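Local atomic coordinates of polyketide biosynthesis cytochrome P450 PksS (Bacillus subtilis, PDB entry 4YZR), a protein that is a heme-containing cytochrome P450 that acts on dihydrobacillaene in the biosynthesis of the polyketide antibiotic bacillaene. Residues R322-N325 with N329-I332; K11-H14 with S19-G22; G22-R25 with I30-F33; W45-T48 with D52-A55; E265-K268 with M273-T276. One frame throughout, in Å; residues are numbered along the deposited sequence.

How the contacts relate
Along the chain the order is contact 2, contact 3, contact 4, contact 5, contact 1. Contacts 2 and 3 share Gly22 and helix 17-27, their centres about 11 Å apart. Contact 3 passes on to contact 4 through the neighbouring antiparallel strands 30-35 and 42-47, with centres about 9 Å apart. Contact 1, from the loop between helices 317-320 and 355-372, returns to touch contact 3, where Arg322 and Asp323 pack on Arg25. Contact 5, between helices 261-269 and 274-285, stands apart, about 20 Å from contact 1 and 29 to 34 Å from the rest, centre to centre. The N-terminal helix-and-sheet region is thus tied to a late loop at one side of the molecule.

Contact 1: R322-N325 with N329-I332; sequences RDPN and NPEI
Arg322 and Glu331 tie together two points of the loop between helices 317-320 and 355-372, the meander region of the P450 fold, with a salt bridge. Arg322 NH1 donates to Glu331 OE1 at 2.8 Å with an N-H...O angle of 143°. The oxygen lies in the guanidinium plane, but the nitrogen approaches it from above the carboxylate, 39° out of that plane. An extended arginine chain carries the guanidinium past the bent glutamate, and the two side chains cross at about a right angle. NH2 is satisfied separately, by the carbonyl of Tyr284. The other carboxylate oxygen, Glu331 OE2, takes a hydrogen from a water 2.7 Å away, and the same water also donates to Arg322 O. Pro330 CB is only 3.2 Å from Arg322 O, so the proline ring is pressed against the backbone. Pro330 O accepts from Arg283, the arginine of the ExxR motif in the K helix, while Ile332 N bonds back to Asn329 O in a type I turn. Asp323 faces away from all this: OD2 receives Tyr50 N, Asn325 N to Asp323 OD1 at 2.9 Å makes an Asx turn, and Asn325 ND2 adds a second bond on the syn lone pair of OD1.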
loop_
_atom_site.group_PDB
_atom_site.type_symbol
_atom_site.label_atom_id
_atom_site.label_comp_id
_atom_site.label_asym_id
_atom_site.label_seq_id
_atom_site.Cartn_x
_atom_site.Cartn_y
_atom_site.Cartn_z
ATOM N N ARG A 322 11.543 -5.528 -11.244
ATOM C CA ARG A 322 11.714 -6.134 -12.568
ATOM C C ARG A 322 13.150 -6.097 -12.990
ATOM O O ARG A 322 13.462 -6.190 -14.226
ATOM C CB ARG A 322 10.773 -5.507 -13.623
ATOM C CG ARG A 322 9.307 -5.795 -13.254
ATOM C CD ARG A 322 8.369 -5.156 -14.191
ATOM N NE ARG A 322 6.967 -5.308 -13.767
ATOM C CZ ARG A 322 5.988 -5.548 -14.591
ATOM N NH1 ARG A 322 6.197 -5.691 -15.938
ATOM N NH2 ARG A 322 4.793 -5.539 -14.128
ATOM N N ASP A 323 14.086 -5.916 -12.086
ATOM C CA ASP A 323 15.518 -5.765 -12.468
ATOM C C ASP A 323 16.077 -7.109 -12.768
ATOM O O ASP A 323 16.127 -8.001 -11.958
ATOM C CB ASP A 323 16.204 -5.098 -11.289
ATOM C CG ASP A 323 17.583 -4.637 -11.533
ATOM O OD1 ASP A 323 18.315 -5.401 -12.304
ATOM O OD2 ASP A 323 18.029 -3.623 -11.080
ATOM N N PRO A 324 16.630 -7.304 -14.022
ATOM C CA PRO A 324 17.157 -8.606 -14.340
ATOM C C PRO A 324 18.441 -9.000 -13.669
ATOM O O PRO A 324 18.751 -10.203 -13.698
ATOM C CB PRO A 324 17.409 -8.500 -15.898
ATOM C CG PRO A 324 17.593 -7.148 -16.139
ATOM C CD PRO A 324 16.658 -6.379 -15.147
ATOM N N ASN A 325 19.091 -8.123 -12.955
ATOM C CA ASN A 325 20.192 -8.506 -12.076
ATOM C C ASN A 325 19.758 -9.263 -10.850
ATOM O O ASN A 325 20.519 -9.956 -10.171
ATOM C CB ASN A 325 20.926 -7.327 -11.675
ATOM C CG ASN A 325 21.574 -6.646 -12.818
ATOM O OD1 ASN A 325 22.581 -7.190 -13.332
ATOM N ND2 ASN A 325 21.052 -5.553 -13.297
ATOM N N ASN A 329 13.937 -13.545 -15.900
ATOM C CA ASN A 329 12.809 -13.297 -16.788
ATOM C C ASN A 329 11.797 -12.376 -16.078
ATOM O O ASN A 329 10.660 -12.764 -15.857
ATOM C CB ASN A 329 12.091 -14.608 -17.132
ATOM C CG ASN A 329 12.994 -15.608 -17.835
ATOM O OD1 ASN A 329 13.044 -16.764 -17.464
ATOM N ND2 ASN A 329 13.651 -15.162 -18.836
ATOM N N PRO A 330 12.268 -11.184 -15.757
ATOM C CA PRO A 330 11.480 -10.316 -14.817
ATOM C C PRO A 330 10.163 -9.834 -15.343
ATOM O O PRO A 330 9.264 -9.486 -14.590
ATOM C CB PRO A 330 12.422 -9.157 -14.554
ATOM C CG PRO A 330 13.337 -9.164 -15.775
ATOM C CD PRO A 330 13.582 -10.603 -16.020
ATOM N N GLU A 331 9.951 -9.782 -16.656
ATOM C CA GLU A 331 8.733 -9.346 -17.173
ATOM C C GLU A 331 7.658 -10.410 -17.224
ATOM O O GLU A 331 6.518 -10.116 -17.555
ATOM C CB GLU A 331 8.876 -8.724 -18.600
ATOM C CG GLU A 331 9.802 -7.545 -18.618
ATOM C CD GLU A 331 9.366 -6.381 -17.790
ATOM O OE1 GLU A 331 8.213 -6.034 -17.895
ATOM O OE2 GLU A 331 10.236 -5.866 -17.100
ATOM N N ILE A 332 8.028 -11.647 -16.956
ATOM C CA ILE A 332 7.131 -12.762 -16.981
ATOM C C ILE A 332 6.504 -13.027 -15.621
ATOM O O ILE A 332 7.204 -13.157 -14.653
ATOM C CB ILE A 332 7.893 -14.023 -17.477
ATOM C CG1 ILE A 332 8.496 -13.758 -18.882
ATOM C CG2 ILE A 332 6.951 -15.243 -17.540
ATOM C CD1 ILE A 332 7.514 -13.211 -19.859
HETATM O O HOH W 1 12.891 -6.030 -16.886
#

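Contact 2: K11-H14 with S19-G22; sequences KEFH and SVLG
Val20 drives both of its methyls into the short helix 11-15, and this is the buried, closely packed part of the contact. Val20 CG2 sits against the backbone, 3.7 Å from Glu12 C and 3.8 Å from Phe13 N, so it meets the turn of helix between the two residues and not a side-chain tip. Val20 CG1 goes to the ring of Phe13 instead, 4.0 Å from Phe13 CD1 and near the ring plane, so the phenyl presents its edge to the valine. One atom further round, Phe13 CE1 reaches Leu21 CG at 4.0 Å, again edge on. With CG anti to the backbone N (chi1 -166°), the phenylalanine swings its ring over to the later helix, although its CB does not itself point there.

Helix 11-15 and helix 17-27, the A helix of the P450 fold, follow each other almost without a break, and the interface is the inside of the corner between these two consecutive helices. Asn16 lies in the bend and its OD1 accepts from Ser19 N. On the buried side Phe6 meets the Phe13 ring edge-to-face and also touches Val20, while Met290 packs on both Phe13 and Leu21.

The solvent side is polar and contributes little area, because there the exposed Glu12 alone reaches the later helix. Its carboxylate goes on to a salt bridge with Arg23, one residue beyond the later segment. Glu12 runs out as an extended chain over Val20, with Glu12 OE1 3.8 Å and Glu12 CB 3.9 Å from Val20 CG2.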
loop_
_atom_site.group_PDB
_atom_site.type_symbol
_atom_site.label_atom_id
_atom_site.label_comp_id
_atom_site.label_asym_id
_atom_site.label_seq_id
_atom_site.Cartn_x
_atom_site.Cartn_y
_atom_site.Cartn_z
ATOM N N LYS A 11 1.316 11.709 -19.356
ATOM C CA LYS A 11 0.448 10.718 -19.881
ATOM C C LYS A 11 1.125 9.301 -19.855
ATOM O O LYS A 11 0.415 8.336 -19.624
ATOM C CB LYS A 11 0.071 11.117 -21.346
ATOM C CG LYS A 11 -0.953 10.232 -21.973
ATOM C CD LYS A 11 -1.581 10.764 -23.268
ATOM C CE LYS A 11 -2.741 9.911 -23.661
ATOM N NZ LYS A 11 -3.551 10.503 -24.765
ATOM N N GLU A 12 2.360 9.249 -20.244
ATOM C CA GLU A 12 3.037 7.905 -20.376
ATOM C C GLU A 12 3.081 7.178 -19.000
ATOM O O GLU A 12 2.785 6.014 -18.952
ATOM C CB GLU A 12 4.423 8.072 -20.893
ATOM C CG GLU A 12 4.676 8.392 -22.349
ATOM C CD GLU A 12 6.115 7.987 -22.754
ATOM O OE1 GLU A 12 6.804 7.218 -21.991
ATOM O OE2 GLU A 12 6.577 8.417 -23.839
ATOM N N PHE A 13 3.370 7.943 -17.967
ATOM C CA PHE A 13 3.420 7.331 -16.592
ATOM C C PHE A 13 2.093 6.878 -16.171
ATOM O O PHE A 13 1.942 5.808 -15.515
ATOM C CB PHE A 13 4.042 8.272 -15.616
ATOM C CG PHE A 13 4.434 7.635 -14.288
ATOM C CD1 PHE A 13 5.574 6.928 -14.174
ATOM C CD2 PHE A 13 3.585 7.704 -13.237
ATOM C CE1 PHE A 13 5.914 6.367 -12.954
ATOM C CE2 PHE A 13 3.955 7.129 -12.002
ATOM C CZ PHE A 13 5.126 6.527 -11.928
ATOM N N HIS A 14 1.011 7.585 -16.507
ATOM C CA HIS A 14 -0.314 7.133 -16.212
ATOM C C HIS A 14 -0.750 5.911 -17.034
ATOM O O HIS A 14 -1.445 5.003 -16.552
ATOM C CB HIS A 14 -1.381 8.280 -16.422
ATOM C CG HIS A 14 -2.727 7.809 -16.114
ATOM N ND1 HIS A 14 -3.103 7.557 -14.825
ATOM C CD2 HIS A 14 -3.763 7.406 -16.883
ATOM C CE1 HIS A 14 -4.332 7.067 -14.804
ATOM N NE2 HIS A 14 -4.769 6.995 -16.015
ATOM N N SER A 19 6.504 0.640 -17.601
ATOM C CA SER A 19 7.346 0.791 -18.803
ATOM C C SER A 19 8.180 2.090 -18.715
ATOM O O SER A 19 9.333 2.088 -19.115
ATOM C CB SER A 19 6.552 0.735 -20.129
ATOM O OG SER A 19 7.169 1.430 -21.184
ATOM N N VAL A 20 7.664 3.116 -18.098
ATOM C CA VAL A 20 8.451 4.323 -17.918
ATOM C C VAL A 20 9.641 4.050 -16.990
ATOM O O VAL A 20 10.808 4.387 -17.231
ATOM C CB VAL A 20 7.608 5.493 -17.357
ATOM C CG1 VAL A 20 8.431 6.675 -16.991
ATOM C CG2 VAL A 20 6.558 5.907 -18.408
ATOM N N LEU A 21 9.326 3.525 -15.784
ATOM C CA LEU A 21 10.386 3.274 -14.806
ATOM C C LEU A 21 11.443 2.264 -15.359
ATOM O O LEU A 21 12.619 2.386 -15.076
ATOM C CB LEU A 21 9.815 2.772 -13.496
ATOM C CG LEU A 21 8.889 3.687 -12.715
ATOM C CD1 LEU A 21 8.362 2.953 -11.495
ATOM C CD2 LEU A 21 9.654 4.913 -12.354
ATOM N N GLY A 22 10.982 1.313 -16.142
ATOM C CA GLY A 22 11.874 0.325 -16.765
ATOM C C GLY A 22 12.832 0.957 -17.765
ATOM O O GLY A 22 14.013 0.550 -17.865
#

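Contact 3: G22-R25 with I30-F33; sequences GRFR and IHRF
Phe24 meets His31 in a single aromatic pair, the point where helix 17-27 of the P450 fold packs on strand 30-35, the first strand of the three-stranded sheet it leads into. Taken in order, the helix segment begins with Gly22 and Arg23, which precede the touching residue; the arginine side chain stays clear of the strand.

Phe24 comes next and does all the touching. Its CG is anti to the carbonyl carbon (chi1 -81°), which directs the phenyl at the strand. The pair is edge-to-face, but tilted, with planes at 50° and ring centroids of Phe24 and His31 4.7 Å apart. The edge belongs to Phe24 and the face to His31. The imidazole cannot turn easily, because both nitrogens are held from outside: ND1 is bonded to Glu28 OE2, and NE2 to the backbone N of Phe6, consistent with a proton on ND1. Glu28 would probably polarise the ND1 side of the ring.

Arg25, last in the segment, faces away. It donates to the carbonyl of Ser319 and lies along Thr48, Arg322 and Asp323, tying this helix to a later loop. The strand side is held in the sheet by backbone bonds from His31 to Leu46 and from Phe33 to Ala44. At the heart of the pair, Phe24 CE1 lies 3.4 Å above the His31 ring plane, over its centre.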
loop_
_atom_site.group_PDB
_atom_site.type_symbol
_atom_site.label_atom_id
_atom_site.label_comp_id
_atom_site.label_asym_id
_atom_site.label_seq_id
_atom_site.Cartn_x
_atom_site.Cartn_y
_atom_site.Cartn_z
ATOM N N GLY A 22 10.982 1.313 -16.142
ATOM C CA GLY A 22 11.874 0.325 -16.765
ATOM C C GLY A 22 12.832 0.957 -17.765
ATOM O O GLY A 22 14.013 0.550 -17.865
ATOM N N ARG A 23 12.310 1.910 -18.531
ATOM C CA ARG A 23 13.189 2.605 -19.508
ATOM C C ARG A 23 14.213 3.388 -18.782
ATOM O O ARG A 23 15.370 3.348 -19.109
ATOM C CB ARG A 23 12.344 3.482 -20.436
ATOM C CG ARG A 23 13.242 4.451 -21.210
ATOM C CD ARG A 23 12.483 5.212 -22.284
ATOM N NE ARG A 23 11.752 6.317 -21.652
ATOM C CZ ARG A 23 10.412 6.420 -21.537
ATOM N NH1 ARG A 23 9.584 5.461 -21.967
ATOM N NH2 ARG A 23 9.888 7.509 -20.955
ATOM N N PHE A 24 13.872 4.100 -17.688
ATOM C CA PHE A 24 14.825 4.761 -16.855
ATOM C C PHE A 24 15.827 3.785 -16.243
ATOM O O PHE A 24 17.031 4.092 -16.206
ATOM C CB PHE A 24 14.151 5.641 -15.746
ATOM C CG PHE A 24 13.709 6.988 -16.278
ATOM C CD1 PHE A 24 14.613 8.011 -16.299
ATOM C CD2 PHE A 24 12.435 7.210 -16.729
ATOM C CE1 PHE A 24 14.239 9.268 -16.794
ATOM C CE2 PHE A 24 12.053 8.511 -17.197
ATOM C CZ PHE A 24 12.975 9.489 -17.242
ATOM N N ARG A 25 15.381 2.637 -15.813
ATOM C CA ARG A 25 16.292 1.682 -15.219
ATOM C C ARG A 25 17.399 1.308 -16.222
ATOM O O ARG A 25 18.500 1.198 -15.881
ATOM C CB ARG A 25 15.540 0.417 -14.789
ATOM C CG ARG A 25 16.405 -0.486 -13.901
ATOM C CD ARG A 25 15.777 -1.832 -13.529
ATOM N NE ARG A 25 15.614 -2.603 -14.745
ATOM C CZ ARG A 25 14.484 -3.005 -15.260
ATOM N NH1 ARG A 25 13.322 -2.844 -14.646
ATOM N NH2 ARG A 25 14.491 -3.556 -16.434
ATOM N N ILE A 30 19.825 6.710 -12.440
ATOM C CA ILE A 30 19.858 7.684 -11.405
ATOM C C ILE A 30 19.596 9.009 -12.096
ATOM O O ILE A 30 20.513 9.509 -12.838
ATOM C CB ILE A 30 21.193 7.694 -10.680
ATOM C CG1 ILE A 30 21.423 6.323 -10.075
ATOM C CG2 ILE A 30 21.270 8.821 -9.639
ATOM C CD1 ILE A 30 22.838 6.257 -9.617
ATOM N N HIS A 31 18.445 9.585 -11.883
ATOM C CA HIS A 31 17.968 10.684 -12.766
ATOM C C HIS A 31 17.489 11.775 -11.997
ATOM O O HIS A 31 16.515 11.693 -11.191
ATOM C CB HIS A 31 16.871 10.088 -13.648
ATOM C CG HIS A 31 16.102 11.119 -14.425
ATOM N ND1 HIS A 31 16.629 11.755 -15.542
ATOM C CD2 HIS A 31 14.884 11.652 -14.248
ATOM C CE1 HIS A 31 15.783 12.673 -15.970
ATOM N NE2 HIS A 31 14.691 12.615 -15.251
ATOM N N ARG A 32 18.036 13.006 -12.211
ATOM C CA ARG A 32 17.580 14.166 -11.567
ATOM C C ARG A 32 16.342 14.781 -12.244
ATOM O O ARG A 32 16.337 14.868 -13.481
ATOM C CB ARG A 32 18.703 15.215 -11.539
ATOM C CG ARG A 32 18.340 16.390 -10.679
ATOM C CD ARG A 32 19.454 17.443 -10.526
ATOM N NE ARG A 32 19.115 18.496 -9.532
ATOM C CZ ARG A 32 18.371 19.590 -9.782
ATOM N NH1 ARG A 32 17.841 19.795 -10.976
ATOM N NH2 ARG A 32 18.170 20.506 -8.871
ATOM N N PHE A 33 15.336 15.155 -11.520
ATOM C CA PHE A 33 14.138 15.805 -12.107
ATOM C C PHE A 33 13.604 16.770 -11.113
ATOM O O PHE A 33 14.136 16.954 -10.032
ATOM C CB PHE A 33 13.109 14.747 -12.551
ATOM C CG PHE A 33 12.359 14.018 -11.401
ATOM C CD1 PHE A 33 12.975 12.986 -10.653
ATOM C CD2 PHE A 33 11.082 14.386 -11.021
ATOM C CE1 PHE A 33 12.278 12.350 -9.633
ATOM C CE2 PHE A 33 10.392 13.743 -10.039
ATOM C CZ PHE A 33 11.025 12.740 -9.328
#

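Contact 4: W45-T48 with D52-A55; sequences WLIT and DCMA
Ile47 and Cys53 bring the end of strand 42-47 to within 6.0 Å, CA to CA, of the first turns of helix 50-58, after the chain has bent sharply through a few intervening residues. The isoleucine branch that makes the contact is CG2, lying anti to its backbone N, while CG1 lies beside that nitrogen and anti to the carbonyl carbon (chi1 -48°). Ile47 CG2 is 3.5 Å from Asp52 CB and 3.6 Å from Asp52 C, so it fits against the base of the aspartate and the start of the next peptide, the two side chains crossing at about a right angle.

Cys53 SG rests against Ile47 O at 3.3 Å and is 4.0 Å from Ile47 CG2, thus meeting both the backbone and the side chain of one residue. Ile313 on the neighbouring strand adds to the apolar surroundings of Ile47, and Ile315 and Ile343 to those of Cys53.

The polar end of Asp52 is held largely elsewhere. OD1 is gripped by Tyr302 OH and by a salt bridge to Lys303, whereas Asp52 OD2 receives a hydrogen from a water 2.8 Å away. The same water accepts weakly from Thr48 N at 3.2 Å, a thin water-mediated link beside the methyl and sulfur packing. With so many partners the carboxylate is probably kept charged although buried.

Backbone bonds tie strand 42-47 to Phe314 on one flank, and strand 30-35 lies on the other. A central strand of the P450 beta1 sheet followed, after a tight turn, by the B helix is the characteristic arrangement here.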
loop_
_atom_site.group_PDB
_atom_site.type_symbol
_atom_site.label_atom_id
_atom_site.label_comp_id
_atom_site.label_asym_id
_atom_site.label_seq_id
_atom_site.Cartn_x
_atom_site.Cartn_y
_atom_site.Cartn_z
ATOM N N TRP A 45 15.497 12.957 -7.231
ATOM C CA TRP A 45 16.217 11.932 -7.955
ATOM C C TRP A 45 15.375 10.670 -8.057
ATOM O O TRP A 45 14.874 10.228 -7.047
ATOM C CB TRP A 45 17.544 11.555 -7.238
ATOM C CG TRP A 45 18.532 12.699 -7.200
ATOM C CD1 TRP A 45 18.592 13.662 -6.301
ATOM C CD2 TRP A 45 19.546 12.952 -8.158
ATOM N NE1 TRP A 45 19.605 14.535 -6.611
ATOM C CE2 TRP A 45 20.191 14.111 -7.757
ATOM C CE3 TRP A 45 19.957 12.308 -9.309
ATOM C CZ2 TRP A 45 21.245 14.637 -8.454
ATOM C CZ3 TRP A 45 21.020 12.832 -10.000
ATOM C CH2 TRP A 45 21.646 13.981 -9.556
ATOM N N LEU A 46 15.252 10.153 -9.257
ATOM C CA LEU A 46 14.571 8.908 -9.499
ATOM C C LEU A 46 15.569 7.793 -9.527
ATOM O O LEU A 46 16.472 7.800 -10.370
ATOM C CB LEU A 46 13.804 8.963 -10.826
ATOM C CG LEU A 46 13.064 7.704 -11.222
ATOM C CD1 LEU A 46 11.998 7.320 -10.192
ATOM C CD2 LEU A 46 12.517 7.788 -12.670
ATOM N N ILE A 47 15.402 6.758 -8.675
ATOM C CA ILE A 47 16.289 5.622 -8.545
ATOM C C ILE A 47 15.564 4.386 -8.997
ATOM O O ILE A 47 14.508 4.048 -8.382
ATOM C CB ILE A 47 16.718 5.505 -7.051
ATOM C CG1 ILE A 47 17.171 6.842 -6.474
ATOM C CG2 ILE A 47 17.815 4.412 -6.885
ATOM C CD1 ILE A 47 18.343 7.497 -7.154
ATOM N N THR A 48 15.944 3.760 -10.107
ATOM C CA THR A 48 15.200 2.682 -10.701
ATOM C C THR A 48 15.735 1.314 -10.670
ATOM O O THR A 48 15.029 0.355 -10.932
ATOM C CB THR A 48 14.760 3.038 -12.115
ATOM O OG1 THR A 48 15.895 3.674 -12.755
ATOM C CG2 THR A 48 13.637 4.044 -12.064
ATOM N N ASP A 52 20.624 0.001 -6.609
ATOM C CA ASP A 52 20.671 1.388 -6.140
ATOM C C ASP A 52 19.519 1.750 -5.177
ATOM O O ASP A 52 19.686 2.472 -4.191
ATOM C CB ASP A 52 20.635 2.394 -7.282
ATOM C CG ASP A 52 21.819 2.232 -8.256
ATOM O OD1 ASP A 52 22.943 1.968 -7.742
ATOM O OD2 ASP A 52 21.676 2.377 -9.468
ATOM N N CYS A 53 18.343 1.142 -5.422
ATOM C CA CYS A 53 17.248 1.334 -4.472
ATOM C C CYS A 53 17.640 0.823 -3.124
ATOM O O CYS A 53 17.382 1.426 -2.079
ATOM C CB CYS A 53 16.017 0.656 -4.971
ATOM S SG CYS A 53 15.110 1.539 -6.271
ATOM N N MET A 54 18.236 -0.409 -3.115
ATOM C CA MET A 54 18.736 -0.958 -1.827
ATOM C C MET A 54 19.716 -0.058 -1.174
ATOM O O MET A 54 19.611 0.136 0.054
ATOM C CB MET A 54 19.250 -2.398 -1.959
ATOM C CG MET A 54 18.242 -3.440 -2.265
ATOM S SD MET A 54 17.124 -3.645 -0.851
ATOM C CE MET A 54 18.163 -3.926 0.490
ATOM N N ALA A 55 20.651 0.469 -1.902
ATOM C CA ALA A 55 21.660 1.363 -1.277
ATOM C C ALA A 55 20.967 2.557 -0.648
ATOM O O ALA A 55 21.195 2.948 0.527
ATOM C CB ALA A 55 22.632 1.837 -2.308
HETATM O O HOH W 2 19.077 3.101 -10.049
#

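Contact 5: E265-K268 with M273-T276; sequences EKLK and MIAT
Leu267 CD1 lies over one face of the peptide that joins Met273 to Ile274, 3.7 Å from Ile274 N and 3.9 Å from Met273 C. No ring, carboxylate or other flat side chain takes part, and the flat groups that matter are backbone amides. The converse happens on the other helix, where Met273 SD rests above the peptide following Lys266, 3.7 Å from Lys266 O. Separately, Met273 SD is 3.9 Å from Lys266 CB. Met273 reaches that far because its chain is fully extended beyond CG (chi2 177°), bridging the gap from the loop end of its segment. Leu267 CD1 lies 4.1 Å from Met273 CB. Deeper in, Leu267 CD2 meets Ile274 CD1 at 4.2 Å.

These segments belong to the J and K helices of the P450 fold, 261-269 and 274-285, joined by a short turn. Helix 355-372 closes the inner side, Leu370 covering Leu267 and Phe366 covering Ile274. Of the Lys266 side chain, CB makes the contact, and the rest runs outward to a salt bridge with Glu263.

No hydrogen bond crosses between the two segments, which probably cohere mainly through dispersion between methyls, a thioether and peptide faces.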
loop_
_atom_site.group_PDB
_atom_site.type_symbol
_atom_site.label_atom_id
_atom_site.label_comp_id
_atom_site.label_asym_id
_atom_site.label_seq_id
_atom_site.Cartn_x
_atom_site.Cartn_y
_atom_site.Cartn_z
ATOM N N GLU A 265 -4.610 -20.691 -14.091
ATOM C CA GLU A 265 -4.981 -22.151 -14.042
ATOM C C GLU A 265 -4.131 -22.964 -13.124
ATOM O O GLU A 265 -4.667 -23.759 -12.354
ATOM C CB GLU A 265 -4.891 -22.709 -15.456
ATOM C CG GLU A 265 -5.499 -24.097 -15.642
ATOM C CD GLU A 265 -6.962 -24.145 -15.285
ATOM O OE1 GLU A 265 -7.706 -23.244 -15.730
ATOM O OE2 GLU A 265 -7.348 -25.056 -14.522
ATOM N N LYS A 266 -2.823 -22.661 -13.026
ATOM C CA LYS A 266 -1.982 -23.345 -12.066
ATOM C C LYS A 266 -2.499 -23.177 -10.665
ATOM O O LYS A 266 -2.513 -24.068 -9.861
ATOM C CB LYS A 266 -0.530 -22.877 -12.144
ATOM C CG LYS A 266 0.166 -23.260 -13.461
ATOM C CD LYS A 266 1.631 -22.804 -13.452
ATOM C CE LYS A 266 2.385 -23.003 -14.735
ATOM N NZ LYS A 266 3.607 -22.167 -14.885
ATOM N N LEU A 267 -2.806 -21.906 -10.360
ATOM C CA LEU A 267 -3.203 -21.637 -9.003
ATOM C C LEU A 267 -4.601 -22.218 -8.641
ATOM O O LEU A 267 -4.846 -22.664 -7.559
ATOM C CB LEU A 267 -3.270 -20.070 -8.842
ATOM C CG LEU A 267 -3.659 -19.562 -7.429
ATOM C CD1 LEU A 267 -2.810 -20.122 -6.334
ATOM C CD2 LEU A 267 -3.647 -17.990 -7.412
ATOM N N LYS A 268 -5.479 -22.144 -9.585
ATOM C CA LYS A 268 -6.812 -22.709 -9.436
ATOM C C LYS A 268 -6.749 -24.223 -9.178
ATOM O O LYS A 268 -7.403 -24.702 -8.258
ATOM C CB LYS A 268 -7.587 -22.412 -10.674
ATOM C CG LYS A 268 -9.013 -22.842 -10.694
ATOM C CD LYS A 268 -9.567 -22.426 -12.070
ATOM C CE LYS A 268 -9.667 -20.927 -12.205
ATOM N NZ LYS A 268 -9.925 -20.605 -13.624
ATOM N N MET A 273 -0.120 -23.263 -4.099
ATOM C CA MET A 273 0.694 -22.260 -4.701
ATOM C C MET A 273 0.382 -20.800 -4.252
ATOM O O MET A 273 1.051 -19.865 -4.765
ATOM C CB MET A 273 0.591 -22.325 -6.199
ATOM C CG MET A 273 1.148 -23.650 -6.788
ATOM S SD MET A 273 0.898 -23.682 -8.572
ATOM C CE MET A 273 1.611 -25.285 -9.004
ATOM N N ILE A 274 -0.599 -20.636 -3.402
ATOM C CA ILE A 274 -1.056 -19.287 -3.061
ATOM C C ILE A 274 0.039 -18.499 -2.434
ATOM O O ILE A 274 0.104 -17.276 -2.752
ATOM C CB ILE A 274 -2.326 -19.326 -2.216
ATOM C CG1 ILE A 274 -2.901 -17.921 -2.036
ATOM C CG2 ILE A 274 -2.038 -19.938 -0.865
ATOM C CD1 ILE A 274 -3.334 -17.270 -3.297
ATOM N N ALA A 275 0.933 -19.008 -1.641
ATOM C CA ALA A 275 1.842 -18.141 -0.888
ATOM C C ALA A 275 2.818 -17.585 -1.884
ATOM O O ALA A 275 3.096 -16.373 -1.897
ATOM C CB ALA A 275 2.577 -18.910 0.183
ATOM N N THR A 276 3.447 -18.374 -2.792
ATOM C CA THR A 276 4.328 -17.880 -3.794
ATOM C C THR A 276 3.551 -16.973 -4.783
ATOM O O THR A 276 4.130 -16.002 -5.324
ATOM C CB THR A 276 5.168 -18.921 -4.570
ATOM O OG1 THR A 276 4.273 -19.850 -5.148
ATOM C CG2 THR A 276 6.102 -19.603 -3.603
#